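Giding protein-mglB (Thermus thermophilus, PDB 1J3W) is a Roadblock/LC7-family protein, probably involved in gliding motility as an adaptor and guanine-nucleotide exchange factor for a small GTPase. Local coordinates at residues B[68-73]-B[80-85]. Sequence-based numbering, arbitrary orientation.
Sequences AATQAL and ARFQEE
Gln-71 and Arg-81 bring the two backbones nearest, their CA atoms 5.1 Å apart, where the junction of helices 56-69 and 71-76 passes the loop leading into strand 84-88. Beside this approach the two side chains run in the same direction, CG of Gln-71 lying 3.9 Å from CB of Arg-81; long aliphatic stems suit such packing, while the guanidinium group goes on to a salt bridge with Glu-98. The Phe-82 ring turns its edge to two side chains of the helical segment: CB of Thr-70 lies in the ring plane, and CB of Leu-73 is 3.9 Å from CE2. The carbonyl O of Thr-70 comes obliquely to within 3.6 Å of CE2 of Phe-82. In this Roadblock/LC7 domain the contact ties the helix junction to an outermost strand of the chain's own antiparallel sheet, and that strand pairs with one of a second subunit, whose His-87 ring meets Phe-82. A flat, apolar ring suits this buried place, and an alanine here would probably leave Leu-73 and that histidine without their aromatic neighbour and open a gap between helix and loop. Thr-70 adds a hydroxyl: with chi1 at 63°, OG1 sits between its own N and carbonyl carbon, facing the loop. A water 2.8 Å from this OG1 also accepts the backbone N-H of Phe-82, at 2.8 Å. Glu-85, reaching in from the opposite direction on an extended chain, offers two carboxylate oxygens: OE1 accepts a hydrogen bond from Asn-66, and OE2 lies 3.2 Å from OG1 of Thr-70, a hydroxyl also within weak hydrogen-bonding reach of the backbone O of Asn-66.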
ATOM      1  N   ALA B  68      -6.367  -1.238   1.537  1.00 12.04           N
ATOM      2  CA  ALA B  68      -5.710  -0.601   2.664  1.00 12.76           C
ATOM      3  C   ALA B  68      -4.770   0.487   2.151  1.00 12.61           C
ATOM      4  O   ALA B  68      -4.782   1.614   2.639  1.00 13.43           O
ATOM      5  CB  ALA B  68      -4.929  -1.630   3.466  1.00 12.95           C
ATOM      6  N   ALA B  69      -3.982   0.138   1.141  1.00 12.52           N
ATOM      7  CA  ALA B  69      -2.997   1.045   0.566  1.00 11.67           C
ATOM      8  C   ALA B  69      -3.509   2.351  -0.029  1.00 12.09           C
ATOM      9  O   ALA B  69      -2.863   3.392   0.118  1.00 14.48           O
ATOM     10  CB  ALA B  69      -2.173   0.302  -0.477  1.00 13.10           C
ATOM     11  N   THR B  70      -4.654   2.316  -0.700  1.00 12.28           N
ATOM     12  CA  THR B  70      -5.172   3.528  -1.329  1.00 11.77           C
ATOM     13  C   THR B  70      -5.770   4.543  -0.363  1.00 13.23           C
ATOM     14  O   THR B  70      -6.168   5.628  -0.779  1.00 13.82           O
ATOM     15  CB  THR B  70      -6.243   3.203  -2.393  1.00 11.93           C
ATOM     16  OG1 THR B  70      -7.366   2.573  -1.767  1.00 13.71           O
ATOM     17  CG2 THR B  70      -5.675   2.284  -3.463  1.00 14.63           C
ATOM     18  N   GLN B  71      -5.825   4.216   0.922  1.00 13.69           N
ATOM     19  CA  GLN B  71      -6.407   5.148   1.877  1.00 13.48           C
ATOM     20  C   GLN B  71      -5.593   6.424   2.091  1.00 13.08           C
ATOM     21  O   GLN B  71      -6.143   7.441   2.496  1.00 13.98           O
ATOM     22  CB  GLN B  71      -6.700   4.433   3.198  1.00 15.36           C
ATOM     23  CG  GLN B  71      -7.901   3.500   3.045  1.00 15.53           C
ATOM     24  CD  GLN B  71      -8.350   2.855   4.334  1.00 17.99           C
ATOM     25  OE1 GLN B  71      -8.262   3.450   5.405  1.00 21.40           O
ATOM     26  NE2 GLN B  71      -8.862   1.632   4.232  1.00 17.45           N
ATOM     27  N   ALA B  72      -4.295   6.384   1.803  1.00 14.55           N
ATOM     28  CA  ALA B  72      -3.471   7.586   1.949  1.00 14.06           C
ATOM     29  C   ALA B  72      -3.940   8.595   0.893  1.00 13.83           C
ATOM     30  O   ALA B  72      -4.173   9.773   1.193  1.00 13.90           O
ATOM     31  CB  ALA B  72      -1.997   7.249   1.746  1.00 16.20           C
ATOM     32  N   LEU B  73      -4.078   8.121  -0.344  1.00 13.61           N
ATOM     33  CA  LEU B  73      -4.547   8.958  -1.444  1.00 13.08           C
ATOM     34  C   LEU B  73      -5.946   9.471  -1.130  1.00 11.79           C
ATOM     35  O   LEU B  73      -6.254  10.639  -1.360  1.00 12.50           O
ATOM     36  CB  LEU B  73      -4.604   8.157  -2.747  1.00 15.65           C
ATOM     37  CG  LEU B  73      -3.419   8.170  -3.710  1.00 18.40           C
ATOM     38  CD1 LEU B  73      -3.673   7.162  -4.822  1.00 17.30           C
ATOM     39  CD2 LEU B  73      -3.238   9.571  -4.290  1.00 17.92           C
ATOM     40  N   ALA B  80     -12.488   9.273   3.358  1.00 17.26           N
ATOM     41  CA  ALA B  80     -12.059   8.294   4.349  1.00 16.53           C
ATOM     42  C   ALA B  80     -11.391   7.163   3.568  1.00 16.92           C
ATOM     43  O   ALA B  80     -10.381   6.602   3.988  1.00 18.03           O
ATOM     44  CB  ALA B  80     -13.256   7.767   5.123  1.00 17.20           C
ATOM     45  N   ARG B  81     -11.973   6.844   2.417  1.00 14.99           N
ATOM     46  CA  ARG B  81     -11.450   5.804   1.547  1.00 15.31           C
ATOM     47  C   ARG B  81     -12.235   5.837   0.245  1.00 13.47           C
ATOM     48  O   ARG B  81     -13.282   6.478   0.162  1.00 15.79           O
ATOM     49  CB  ARG B  81     -11.577   4.432   2.219  1.00 17.54           C
ATOM     50  CG  ARG B  81     -12.994   3.997   2.530  1.00 19.12           C
ATOM     51  CD  ARG B  81     -12.980   2.837   3.520  1.00 20.49           C
ATOM     52  NE  ARG B  81     -14.293   2.235   3.700  1.00 21.93           N
ATOM     53  CZ  ARG B  81     -14.571   1.319   4.624  1.00 23.03           C
ATOM     54  NH1 ARG B  81     -13.623   0.902   5.458  1.00 23.00           N
ATOM     55  NH2 ARG B  81     -15.791   0.810   4.706  1.00 24.33           N
ATOM     56  N   PHE B  82     -11.716   5.177  -0.783  1.00 13.40           N
ATOM     57  CA  PHE B  82     -12.422   5.137  -2.054  1.00 13.54           C
ATOM     58  C   PHE B  82     -13.454   4.028  -1.968  1.00 14.64           C
ATOM     59  O   PHE B  82     -13.155   2.929  -1.509  1.00 19.52           O
ATOM     60  CB  PHE B  82     -11.447   4.862  -3.198  1.00 12.36           C
ATOM     61  CG  PHE B  82     -10.473   5.978  -3.437  1.00 11.42           C
ATOM     62  CD1 PHE B  82     -10.920   7.232  -3.837  1.00 11.81           C
ATOM     63  CD2 PHE B  82      -9.110   5.776  -3.259  1.00 11.81           C
ATOM     64  CE1 PHE B  82     -10.019   8.271  -4.058  1.00 13.32           C
ATOM     65  CE2 PHE B  82      -8.203   6.804  -3.475  1.00 11.70           C
ATOM     66  CZ  PHE B  82      -8.656   8.055  -3.876  1.00 12.79           C
ATOM     67  N   GLN B  83     -14.672   4.321  -2.401  1.00 14.42           N
ATOM     68  CA  GLN B  83     -15.739   3.332  -2.359  1.00 15.74           C
ATOM     69  C   GLN B  83     -15.750   2.444  -3.593  1.00 14.95           C
ATOM     70  O   GLN B  83     -15.983   1.243  -3.494  1.00 17.05           O
ATOM     71  CB  GLN B  83     -17.101   4.020  -2.225  1.00 17.90           C
ATOM     72  CG  GLN B  83     -17.429   4.549  -0.829  1.00 24.79           C
ATOM     73  CD  GLN B  83     -16.525   5.684  -0.392  1.00 28.08           C
ATOM     74  OE1 GLN B  83     -16.330   6.655  -1.125  1.00 27.54           O
ATOM     75  NE2 GLN B  83     -15.979   5.577   0.816  1.00 30.28           N
ATOM     76  N   GLU B  84     -15.487   3.038  -4.753  1.00 13.77           N
ATOM     77  CA  GLU B  84     -15.498   2.311  -6.015  1.00 13.13           C
ATOM     78  C   GLU B  84     -14.173   2.493  -6.742  1.00 13.27           C
ATOM     79  O   GLU B  84     -13.636   3.598  -6.795  1.00 13.21           O
ATOM     80  CB  GLU B  84     -16.646   2.839  -6.881  1.00 16.61           C
ATOM     81  CG  GLU B  84     -16.934   2.067  -8.148  1.00 21.59           C
ATOM     82  CD  GLU B  84     -18.100   2.661  -8.915  1.00 23.68           C
ATOM     83  OE1 GLU B  84     -18.047   3.867  -9.235  1.00 28.55           O
ATOM     84  OE2 GLU B  84     -19.073   1.932  -9.197  1.00 26.21           O
ATOM     85  N   GLU B  85     -13.648   1.409  -7.304  1.00 11.37           N
ATOM     86  CA  GLU B  85     -12.390   1.461  -8.032  1.00 12.23           C
ATOM     87  C   GLU B  85     -12.439   0.586  -9.273  1.00 10.63           C
ATOM     88  O   GLU B  85     -12.972  -0.523  -9.237  1.00 11.27           O
ATOM     89  CB  GLU B  85     -11.229   0.981  -7.150  1.00 12.69           C
ATOM     90  CG  GLU B  85     -10.897   1.882  -5.958  1.00 17.13           C
ATOM     91  CD  GLU B  85      -9.648   1.429  -5.209  1.00 20.38           C
ATOM     92  OE1 GLU B  85      -8.827   0.686  -5.795  1.00 23.20           O
ATOM     93  OE2 GLU B  85      -9.471   1.829  -4.038  1.00 23.66           O
TER
HETATM   94  O   HOH W   1      -9.287   3.832  -0.144  1.00 14.14           O